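Local coordinates for protein O-methyltransferase (Coxiella burnetii, PDB 3TR6) that probably catalyses the transfer of a methyl group from S-adenosylmethionine to an oxygen of an acceptor molecule, at residues T73-S78 with T102-E107; Y145-K150 with A171-L176. One frame throughout, in Å; residues are numbered along the deposited sequence.

Interaction 1 (T73-S78 with T102-E107); sequences TFTGYS and TALAKE. With SAH (S-adenosyl-L-homocysteine), chain C.
Ala-105 on helix 99-111 backs onto the type II' turn from Thr-73 to Gly-76, where the backbones come closest with the CA atoms of Thr-75 and Ala-105 4.5 Å apart. This turn belongs to the glycine-containing loop that follows the first sheet strand in Rossmann-like methyltransferases (motif I), and Gly-76 is the N-cap of helix 77-83. Ala-105 offers its methyl to the turn: CB lies 3.8 Å from Gly-76 N and also meets the Thr-73 methyl. CG2 of Thr-73 is anti to the backbone N (chi1 -43° for OG1), which turns the methyl toward the helix and leaves OG1 to bond Thr-94 OG1. Thr-102 crosses Thr-73 at about a right angle, its CG2 3.9 Å from Thr-73 CB. Further along, Thr-75 and Leu-104 run side by side; Thr-75 CG2 sits between Leu-104 CD2, 3.9 Å away, and one face of the Phe-74 ring, above which it lies off-centre toward the rim. On the far side of the turn, CB of Phe-74 packs on the homocysteine chain, and the ligand O lies at the ring edge. Ser-78 N bonds SAH OXT at 3.1 Å, while SAH N donates to Ser-78 OG at 2.8 Å; Asp-70 OD1 is a second partner of that hydroxyl. Methyl packing, with one CA-H...O approach from Ala-105 CA to Thr-75 O, holds the turn to helix 99-111. The ligand-facing side carries the Ser-78 bonds, and the start of helix 77-83 would probably favour the negative charge of the ligand carboxylate.

Interaction 2 (Y145-K150 with A171-L176); sequences YIDADK and AVDNVL. With NI (nickel (II) ion), chain B; SAH (S-adenosyl-L-homocysteine), chain C.
Ile-146 and Ala-171 join neighbouring parallel strands of the Rossmann-like methyltransferase sheet, and the strand ends bring together Asp-147, Asp-173 and Asn-174 round nickel. The backbone pairing is short: Ile-146 N donates to Ala-171 O at 2.8 Å, nearly straight at 171°, and Asp-173 N makes a weak bond to Ile-146 O. On the sheet face of Ile-146 and Val-172, Ile-146 CD1 meets Val-172 CG2; on the face of Tyr-145, that ring runs alongside Asp-173, its plane 22° from the carboxylate, and its OH bonds Gln-52 and Thr-48.

Asp-147 links metal and ligand. From its CB, which lies near the SAH amino group, CG is carried anti to the backbone N (chi1 -174°), and the carboxylate then divides its work. OD1 accepts from SAH N at 3.0 Å. OD2 binds nickel at 2.6 Å and forms a salt bridge with Lys-150 NZ at 2.9 Å. Lys-150 bends at chi2 to bring that ammonium back over the loop, where Ala-148 O receives it in the carbonyl plane, on a lone pair. In the loop after strand 141-146, Asp-149 reaches the adenine side, OD1 lying 3.1 Å from SAH N7.

Asp-173 OD2 is the second carboxylate oxygen on nickel, at 2.5 Å, while Gln-52 NE2 holds its OD1. Asn-174 crosses the lysine; as modelled its ND2 faces both the metal and the ammonium, two unlikely neighbours for an amide nitrogen, so the O/N assignment of this amide is doubtful. One water closes the junction: it donates to Ile-146 O and Asp-173 O and accepts from Lys-150 NZ at 3.1 Å.

Overall arrangement
After the N-terminal helices the chain leaves strand 67-71 into 73-78, passes helix 77-83 and strand 91-96, and returns on helix 99-111, where interaction 1 closes that loop. The chain then passes strand 118-122 and helix 125-133 before strand 141-146 opens interaction 2, which strand 168-173 closes after helix 153-163 in a beta-alpha-beta crossover. The two closures follow in series; they neither nest nor cross. In space they meet, with Ser-78 CB packed 3.5 Å from Tyr-145 CE2, although their centres lie about 17 Å apart. Interaction 1 fixes the turn against a flanking helix, interaction 2 pairs central strands, and S-adenosyl-L-homocysteine touches both.

Interaction 1 (T73-S78 with T102-E107)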
ATOM      1  N   THR A  73       5.256   1.116 -21.166  1.00 33.43           N
ATOM      2  CA  THR A  73       5.557   2.539 -21.066  1.00 35.30           C
ATOM      3  C   THR A  73       4.373   3.432 -21.415  1.00 40.00           C
ATOM      4  O   THR A  73       4.088   4.401 -20.712  1.00 37.46           O
ATOM      5  CB  THR A  73       6.718   2.934 -22.000  1.00 35.89           C
ATOM      6  OG1 THR A  73       7.755   1.950 -21.928  1.00 35.87           O
ATOM      7  CG2 THR A  73       7.274   4.295 -21.615  1.00 26.61           C
ATOM      8  N   PHE A  74       3.696   3.106 -22.512  1.00 41.42           N
ATOM      9  CA  PHE A  74       2.702   3.999 -23.089  1.00 39.20           C
ATOM     10  C   PHE A  74       3.334   5.380 -23.243  1.00 34.43           C
ATOM     11  O   PHE A  74       4.382   5.515 -23.865  1.00 39.06           O
ATOM     12  CB  PHE A  74       1.452   4.070 -22.213  1.00 37.87           C
ATOM     13  CG  PHE A  74       0.264   4.680 -22.904  1.00 39.44           C
ATOM     14  CD1 PHE A  74       0.199   4.726 -24.289  1.00 38.26           C
ATOM     15  CD2 PHE A  74      -0.780   5.222 -22.169  1.00 38.41           C
ATOM     16  CE1 PHE A  74      -0.889   5.292 -24.931  1.00 34.73           C
ATOM     17  CE2 PHE A  74      -1.874   5.790 -22.802  1.00 36.18           C
ATOM     18  CZ  PHE A  74      -1.928   5.825 -24.189  1.00 38.35           C
ATOM     19  N   THR A  75       2.709   6.403 -22.672  1.00 35.80           N
ATOM     20  CA  THR A  75       3.273   7.748 -22.726  1.00 33.08           C
ATOM     21  C   THR A  75       4.106   8.052 -21.481  1.00 40.30           C
ATOM     22  O   THR A  75       4.455   9.204 -21.218  1.00 37.95           O
ATOM     23  CB  THR A  75       2.191   8.823 -22.932  1.00 38.34           C
ATOM     24  OG1 THR A  75       1.229   8.753 -21.875  1.00 39.48           O
ATOM     25  CG2 THR A  75       1.487   8.618 -24.270  1.00 34.96           C
ATOM     26  N   GLY A  76       4.407   7.004 -20.715  1.00 41.79           N
ATOM     27  CA  GLY A  76       5.376   7.077 -19.635  1.00 31.77           C
ATOM     28  C   GLY A  76       4.939   7.673 -18.310  1.00 36.40           C
ATOM     29  O   GLY A  76       5.771   8.210 -17.576  1.00 37.82           O
ATOM     30  N   TYR A  77       3.653   7.571 -17.983  1.00 34.49           N
ATOM     31  CA  TYR A  77       3.151   8.139 -16.732  1.00 34.98           C
ATOM     32  C   TYR A  77       3.750   7.442 -15.505  1.00 34.28           C
ATOM     33  O   TYR A  77       4.293   8.093 -14.611  1.00 31.03           O
ATOM     34  CB  TYR A  77       1.616   8.109 -16.674  1.00 31.95           C
ATOM     35  CG  TYR A  77       1.038   8.951 -15.552  1.00 32.41           C
ATOM     36  CD1 TYR A  77       0.591  10.248 -15.785  1.00 33.09           C
ATOM     37  CD2 TYR A  77       0.954   8.456 -14.257  1.00 30.14           C
ATOM     38  CE1 TYR A  77       0.069  11.023 -14.761  1.00 30.43           C
ATOM     39  CE2 TYR A  77       0.436   9.220 -13.230  1.00 34.03           C
ATOM     40  CZ  TYR A  77      -0.004  10.502 -13.485  1.00 33.37           C
ATOM     41  OH  TYR A  77      -0.517  11.256 -12.455  1.00 30.65           O
ATOM     42  N   SER A  78       3.650   6.117 -15.463  1.00 33.19           N
ATOM     43  CA  SER A  78       4.155   5.358 -14.325  1.00 27.45           C
ATOM     44  C   SER A  78       5.679   5.389 -14.262  1.00 33.12           C
ATOM     45  O   SER A  78       6.265   5.399 -13.178  1.00 29.72           O
ATOM     46  CB  SER A  78       3.653   3.913 -14.371  1.00 27.92           C
ATOM     47  OG  SER A  78       4.018   3.278 -15.585  1.00 29.03           O
ATOM     48  N   THR A 102       6.006   6.109 -26.870  1.00 35.91           N
ATOM     49  CA  THR A 102       7.266   6.206 -26.141  1.00 40.40           C
ATOM     50  C   THR A 102       8.038   7.471 -26.511  1.00 45.24           C
ATOM     51  O   THR A 102       8.823   7.984 -25.713  1.00 45.57           O
ATOM     52  CB  THR A 102       8.161   4.968 -26.347  1.00 42.69           C
ATOM     53  OG1 THR A 102       8.366   4.747 -27.746  1.00 51.48           O
ATOM     54  CG2 THR A 102       7.511   3.733 -25.734  1.00 43.56           C
ATOM     55  N   ALA A 103       7.809   7.974 -27.719  1.00 44.17           N
ATOM     56  CA  ALA A 103       8.454   9.208 -28.154  1.00 43.33           C
ATOM     57  C   ALA A 103       7.986  10.375 -27.291  1.00 40.70           C
ATOM     58  O   ALA A 103       8.779  11.236 -26.904  1.00 45.08           O
ATOM     59  CB  ALA A 103       8.161   9.472 -29.620  1.00 41.02           C
ATOM     60  N   LEU A 104       6.693  10.397 -26.989  1.00 39.99           N
ATOM     61  CA  LEU A 104       6.138  11.414 -26.107  1.00 45.56           C
ATOM     62  C   LEU A 104       6.662  11.210 -24.689  1.00 44.98           C
ATOM     63  O   LEU A 104       6.975  12.171 -23.985  1.00 37.90           O
ATOM     64  CB  LEU A 104       4.611  11.366 -26.121  1.00 41.95           C
ATOM     65  CG  LEU A 104       3.909  12.447 -25.300  1.00 45.40           C
ATOM     66  CD1 LEU A 104       4.330  13.833 -25.765  1.00 42.49           C
ATOM     67  CD2 LEU A 104       2.402  12.281 -25.381  1.00 49.31           C
ATOM     68  N   ALA A 105       6.756   9.948 -24.279  1.00 39.10           N
ATOM     69  CA  ALA A 105       7.342   9.596 -22.991  1.00 36.50           C
ATOM     70  C   ALA A 105       8.744  10.183 -22.829  1.00 38.98           C
ATOM     71  O   ALA A 105       9.011  10.897 -21.863  1.00 36.45           O
ATOM     72  CB  ALA A 105       7.368   8.091 -22.815  1.00 34.33           C
ATOM     73  N   LYS A 106       9.632   9.878 -23.776  1.00 41.53           N
ATOM     74  CA  LYS A 106      10.989  10.428 -23.770  1.00 45.88           C
ATOM     75  C   LYS A 106      10.943  11.929 -23.560  1.00 45.02           C
ATOM     76  O   LYS A 106      11.682  12.478 -22.745  1.00 45.22           O
ATOM     77  CB  LYS A 106      11.700  10.160 -25.098  1.00 45.72           C
ATOM     78  CG  LYS A 106      12.261   8.765 -25.277  1.00 53.38           C
ATOM     79  CD  LYS A 106      12.832   8.606 -26.679  1.00 61.97           C
ATOM     80  CE  LYS A 106      13.366   7.203 -26.902  1.00 77.59           C
ATOM     81  NZ  LYS A 106      13.649   6.933 -28.341  1.00 70.26           N
ATOM     82  N   GLU A 107      10.071  12.583 -24.317  1.00 42.08           N
ATOM     83  CA  GLU A 107       9.956  14.031 -24.303  1.00 45.84           C
ATOM     84  C   GLU A 107       9.667  14.528 -22.893  1.00 43.80           C
ATOM     85  O   GLU A 107      10.312  15.452 -22.410  1.00 41.39           O
ATOM     86  CB  GLU A 107       8.849  14.462 -25.265  1.00 51.77           C
ATOM     87  CG  GLU A 107       8.840  15.925 -25.637  1.00 59.62           C
ATOM     88  CD  GLU A 107       7.752  16.238 -26.648  1.00 77.16           C
ATOM     89  OE1 GLU A 107       7.674  15.546 -27.692  1.00 68.58           O
ATOM     90  OE2 GLU A 107       6.967  17.167 -26.375  1.00 81.86           O
TER
HETATM   91  N   SAH C 224       2.078   2.086 -17.268  1.00 35.42           N
HETATM   92  CA  SAH C 224       1.588   2.731 -18.455  1.00 37.43           C
HETATM   93  CB  SAH C 224       0.453   1.944 -19.089  1.00 29.64           C
HETATM   94  CG  SAH C 224       0.753   1.268 -20.407  1.00 40.52           C
HETATM   95  SD  SAH C 224      -0.617   0.524 -21.279  1.00 37.09           S
HETATM   96  C   SAH C 224       1.111   4.102 -18.122  1.00 39.23           C
HETATM   97  O   SAH C 224       0.332   4.694 -18.919  1.00 39.81           O
HETATM   98  OXT SAH C 224       1.474   4.672 -17.062  1.00 34.01           O
HETATM   99  C5' SAH C 224      -0.049  -0.894 -22.204  1.00 37.87           C
HETATM  100  C4' SAH C 224       1.168  -0.742 -22.945  1.00 44.23           C
HETATM  101  O4' SAH C 224       1.770  -2.063 -23.174  1.00 41.33           O
HETATM  102  C3' SAH C 224       0.893  -0.177 -24.283  1.00 45.83           C
HETATM  103  O3' SAH C 224       1.614   0.974 -24.441  1.00 43.38           O
HETATM  104  C2' SAH C 224       1.347  -1.200 -25.238  1.00 49.06           C
HETATM  105  O2' SAH C 224       1.966  -0.616 -26.316  1.00 43.11           O
HETATM  106  C1' SAH C 224       2.324  -1.995 -24.451  1.00 46.32           C
HETATM  107  N9  SAH C 224       2.610  -3.337 -24.948  1.00 48.01           N
HETATM  108  C8  SAH C 224       1.747  -4.188 -25.523  1.00 46.66           C
HETATM  109  N7  SAH C 224       2.416  -5.313 -25.823  1.00 42.07           N
HETATM  110  C5  SAH C 224       3.701  -5.179 -25.439  1.00 46.53           C
HETATM  111  C6  SAH C 224       4.827  -6.006 -25.501  1.00 39.75           C
HETATM  112  N6  SAH C 224       4.745  -7.312 -26.073  1.00 34.75           N
HETATM  113  N1  SAH C 224       5.992  -5.549 -25.011  1.00 44.20           N
HETATM  114  C2  SAH C 224       6.086  -4.326 -24.473  1.00 48.99           C
HETATM  115  N3  SAH C 224       5.027  -3.509 -24.402  1.00 42.87           N
HETATM  116  C4  SAH C 224       3.829  -3.910 -24.875  1.00 49.27           C

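Interaction 2 (Y145-K150 with A171-L176)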
ATOM      1  N   TYR A 145       7.061  -3.166 -12.039  1.00 30.69           N
ATOM      2  CA  TYR A 145       5.664  -2.816 -12.282  1.00 30.68           C
ATOM      3  C   TYR A 145       5.200  -3.384 -13.616  1.00 31.36           C
ATOM      4  O   TYR A 145       5.684  -2.983 -14.676  1.00 29.72           O
ATOM      5  CB  TYR A 145       5.492  -1.296 -12.257  1.00 29.96           C
ATOM      6  CG  TYR A 145       4.090  -0.799 -12.555  1.00 31.44           C
ATOM      7  CD1 TYR A 145       2.993  -1.271 -11.848  1.00 30.80           C
ATOM      8  CD2 TYR A 145       3.874   0.172 -13.525  1.00 29.44           C
ATOM      9  CE1 TYR A 145       1.712  -0.803 -12.115  1.00 37.52           C
ATOM     10  CE2 TYR A 145       2.607   0.649 -13.798  1.00 26.41           C
ATOM     11  CZ  TYR A 145       1.527   0.160 -13.095  1.00 38.78           C
ATOM     12  OH  TYR A 145       0.264   0.642 -13.376  1.00 30.61           O
ATOM     13  N   ILE A 146       4.263  -4.327 -13.552  1.00 24.84           N
ATOM     14  CA  ILE A 146       3.779  -5.023 -14.737  1.00 28.24           C
ATOM     15  C   ILE A 146       2.466  -4.431 -15.229  1.00 32.75           C
ATOM     16  O   ILE A 146       1.431  -4.579 -14.579  1.00 34.14           O
ATOM     17  CB  ILE A 146       3.563  -6.516 -14.453  1.00 35.42           C
ATOM     18  CG1 ILE A 146       4.861  -7.159 -13.948  1.00 29.08           C
ATOM     19  CG2 ILE A 146       3.028  -7.216 -15.696  1.00 31.89           C
ATOM     20  CD1 ILE A 146       4.693  -8.579 -13.471  1.00 27.54           C
ATOM     21  N   ASP A 147       2.506  -3.777 -16.386  1.00 36.05           N
ATOM     22  CA  ASP A 147       1.336  -3.081 -16.912  1.00 32.76           C
ATOM     23  C   ASP A 147       1.369  -2.981 -18.441  1.00 34.52           C
ATOM     24  O   ASP A 147       1.252  -1.895 -19.012  1.00 32.56           O
ATOM     25  CB  ASP A 147       1.229  -1.694 -16.266  1.00 30.03           C
ATOM     26  CG  ASP A 147      -0.037  -0.967 -16.649  1.00 33.51           C
ATOM     27  OD1 ASP A 147      -0.109   0.261 -16.427  1.00 35.08           O
ATOM     28  OD2 ASP A 147      -0.960  -1.622 -17.175  1.00 46.07           O
ATOM     29  N   ALA A 148       1.528  -4.125 -19.098  1.00 39.93           N
ATOM     30  CA  ALA A 148       1.552  -4.180 -20.558  1.00 44.36           C
ATOM     31  C   ALA A 148       0.430  -5.070 -21.093  1.00 43.30           C
ATOM     32  O   ALA A 148      -0.685  -5.049 -20.578  1.00 46.41           O
ATOM     33  CB  ALA A 148       2.906  -4.669 -21.047  1.00 40.98           C
ATOM     34  N   ASP A 149       0.723  -5.847 -22.129  1.00 43.06           N
ATOM     35  CA  ASP A 149      -0.262  -6.777 -22.672  1.00 45.61           C
ATOM     36  C   ASP A 149      -0.651  -7.813 -21.620  1.00 44.00           C
ATOM     37  O   ASP A 149       0.205  -8.515 -21.081  1.00 42.18           O
ATOM     38  CB  ASP A 149       0.259  -7.453 -23.947  1.00 38.00           C
ATOM     39  CG  ASP A 149       1.686  -7.964 -23.803  1.00 49.37           C
ATOM     40  OD1 ASP A 149       2.567  -7.178 -23.391  1.00 45.60           O
ATOM     41  OD2 ASP A 149       1.928  -9.153 -24.105  1.00 48.39           O
ATOM     42  N   LYS A 150      -1.947  -7.908 -21.333  1.00 47.03           N
ATOM     43  CA  LYS A 150      -2.430  -8.733 -20.225  1.00 53.36           C
ATOM     44  C   LYS A 150      -2.269 -10.233 -20.465  1.00 46.95           C
ATOM     45  O   LYS A 150      -2.179 -11.009 -19.516  1.00 49.94           O
ATOM     46  CB  LYS A 150      -3.889  -8.403 -19.890  1.00 49.10           C
ATOM     47  CG  LYS A 150      -4.168  -6.915 -19.725  1.00 47.57           C
ATOM     48  CD  LYS A 150      -3.179  -6.245 -18.777  1.00 43.66           C
ATOM     49  CE  LYS A 150      -3.407  -4.735 -18.734  1.00 52.55           C
ATOM     50  NZ  LYS A 150      -2.267  -3.992 -18.125  1.00 38.55           N
ATOM     51  N   ALA A 171       4.577  -5.301  -8.640  1.00 29.88           N
ATOM     52  CA  ALA A 171       3.288  -4.619  -8.654  1.00 29.40           C
ATOM     53  C   ALA A 171       2.567  -4.921  -9.965  1.00 30.71           C
ATOM     54  O   ALA A 171       3.119  -4.716 -11.043  1.00 33.79           O
ATOM     55  CB  ALA A 171       3.472  -3.128  -8.469  1.00 25.85           C
ATOM     56  N   VAL A 172       1.338  -5.419  -9.871  1.00 30.07           N
ATOM     57  CA  VAL A 172       0.565  -5.770 -11.058  1.00 27.74           C
ATOM     58  C   VAL A 172      -0.727  -4.965 -11.123  1.00 28.98           C
ATOM     59  O   VAL A 172      -1.521  -4.980 -10.185  1.00 32.25           O
ATOM     60  CB  VAL A 172       0.231  -7.275 -11.089  1.00 30.84           C
ATOM     61  CG1 VAL A 172      -0.528  -7.633 -12.363  1.00 21.98           C
ATOM     62  CG2 VAL A 172       1.503  -8.103 -10.969  1.00 31.28           C
ATOM     63  N   ASP A 173      -0.934  -4.267 -12.234  1.00 30.95           N
ATOM     64  CA  ASP A 173      -2.136  -3.463 -12.418  1.00 32.82           C
ATOM     65  C   ASP A 173      -3.239  -4.265 -13.110  1.00 34.73           C
ATOM     66  O   ASP A 173      -2.981  -5.318 -13.693  1.00 35.47           O
ATOM     67  CB  ASP A 173      -1.811  -2.205 -13.225  1.00 33.09           C
ATOM     68  CG  ASP A 173      -2.961  -1.215 -13.258  1.00 41.18           C
ATOM     69  OD1 ASP A 173      -3.923  -1.380 -12.477  1.00 41.02           O
ATOM     70  OD2 ASP A 173      -2.893  -0.259 -14.058  1.00 42.08           O
ATOM     71  N   ASN A 174      -4.469  -3.765 -13.021  1.00 32.57           N
ATOM     72  CA  ASN A 174      -5.608  -4.319 -13.757  1.00 38.91           C
ATOM     73  C   ASN A 174      -6.009  -5.737 -13.359  1.00 34.00           C
ATOM     74  O   ASN A 174      -6.510  -6.495 -14.186  1.00 31.82           O
ATOM     75  CB  ASN A 174      -5.372  -4.251 -15.276  1.00 34.69           C
ATOM     76  CG  ASN A 174      -5.061  -2.844 -15.759  1.00 49.00           C
ATOM     77  OD1 ASN A 174      -5.943  -1.981 -15.830  1.00 43.55           O
ATOM     78  ND2 ASN A 174      -3.799  -2.607 -16.099  1.00 43.33           N
ATOM     79  N   VAL A 175      -5.806  -6.088 -12.094  1.00 33.52           N
ATOM     80  CA  VAL A 175      -6.178  -7.417 -11.611  1.00 29.91           C
ATOM     81  C   VAL A 175      -7.677  -7.541 -11.333  1.00 32.19           C
ATOM     82  O   VAL A 175      -8.184  -8.641 -11.130  1.00 33.55           O
ATOM     83  CB  VAL A 175      -5.386  -7.812 -10.344  1.00 28.45           C
ATOM     84  CG1 VAL A 175      -3.945  -8.140 -10.697  1.00 25.13           C
ATOM     85  CG2 VAL A 175      -5.460  -6.707  -9.297  1.00 26.31           C
ATOM     86  N   LEU A 176      -8.387  -6.414 -11.327  1.00 37.57           N
ATOM     87  CA  LEU A 176      -9.824  -6.429 -11.056  1.00 37.57           C
ATOM     88  C   LEU A 176     -10.661  -6.336 -12.330  1.00 41.42           C
ATOM     89  O   LEU A 176     -11.836  -6.708 -12.336  1.00 38.51           O
ATOM     90  CB  LEU A 176     -10.218  -5.321 -10.072  1.00 29.10           C
ATOM     91  CG  LEU A 176      -9.691  -5.491  -8.646  1.00 31.29           C
ATOM     92  CD1 LEU A 176     -10.184  -4.373  -7.733  1.00 25.99           C
ATOM     93  CD2 LEU A 176     -10.074  -6.855  -8.087  1.00 24.63           C
TER
HETATM   94 NI    NI B 223      -3.049  -0.244 -16.559  1.00 58.79          NI
HETATM   95  N   SAH C 224       2.078   2.086 -17.268  1.00 35.42           N
HETATM   96  CA  SAH C 224       1.588   2.731 -18.455  1.00 37.43           C
HETATM   97  CB  SAH C 224       0.453   1.944 -19.089  1.00 29.64           C
HETATM   98  CG  SAH C 224       0.753   1.268 -20.407  1.00 40.52           C
HETATM   99  SD  SAH C 224      -0.617   0.524 -21.279  1.00 37.09           S
HETATM  100  C   SAH C 224       1.111   4.102 -18.122  1.00 39.23           C
HETATM  101  O   SAH C 224       0.332   4.694 -18.919  1.00 39.81           O
HETATM  102  OXT SAH C 224       1.474   4.672 -17.062  1.00 34.01           O
HETATM  103  C5' SAH C 224      -0.049  -0.894 -22.204  1.00 37.87           C
HETATM  104  C4' SAH C 224       1.168  -0.742 -22.945  1.00 44.23           C
HETATM  105  O4' SAH C 224       1.770  -2.063 -23.174  1.00 41.33           O
HETATM  106  C3' SAH C 224       0.893  -0.177 -24.283  1.00 45.83           C
HETATM  107  O3' SAH C 224       1.614   0.974 -24.441  1.00 43.38           O
HETATM  108  C2' SAH C 224       1.347  -1.200 -25.238  1.00 49.06           C
HETATM  109  O2' SAH C 224       1.966  -0.616 -26.316  1.00 43.11           O
HETATM  110  C1' SAH C 224       2.324  -1.995 -24.451  1.00 46.32           C
HETATM  111  N9  SAH C 224       2.610  -3.337 -24.948  1.00 48.01           N
HETATM  112  C8  SAH C 224       1.747  -4.188 -25.523  1.00 46.66           C
HETATM  113  N7  SAH C 224       2.416  -5.313 -25.823  1.00 42.07           N
HETATM  114  C5  SAH C 224       3.701  -5.179 -25.439  1.00 46.53           C
HETATM  115  C6  SAH C 224       4.827  -6.006 -25.501  1.00 39.75           C
HETATM  116  N6  SAH C 224       4.745  -7.312 -26.073  1.00 34.75           N
HETATM  117  N1  SAH C 224       5.992  -5.549 -25.011  1.00 44.20           N
HETATM  118  C2  SAH C 224       6.086  -4.326 -24.473  1.00 48.99           C
HETATM  119  N3  SAH C 224       5.027  -3.509 -24.402  1.00 42.87           N
HETATM  120  C4  SAH C 224       3.829  -3.910 -24.875  1.00 49.27           C
HETATM  121  O   HOH W   1      -0.975  -6.018 -16.135  1.00 37.60           O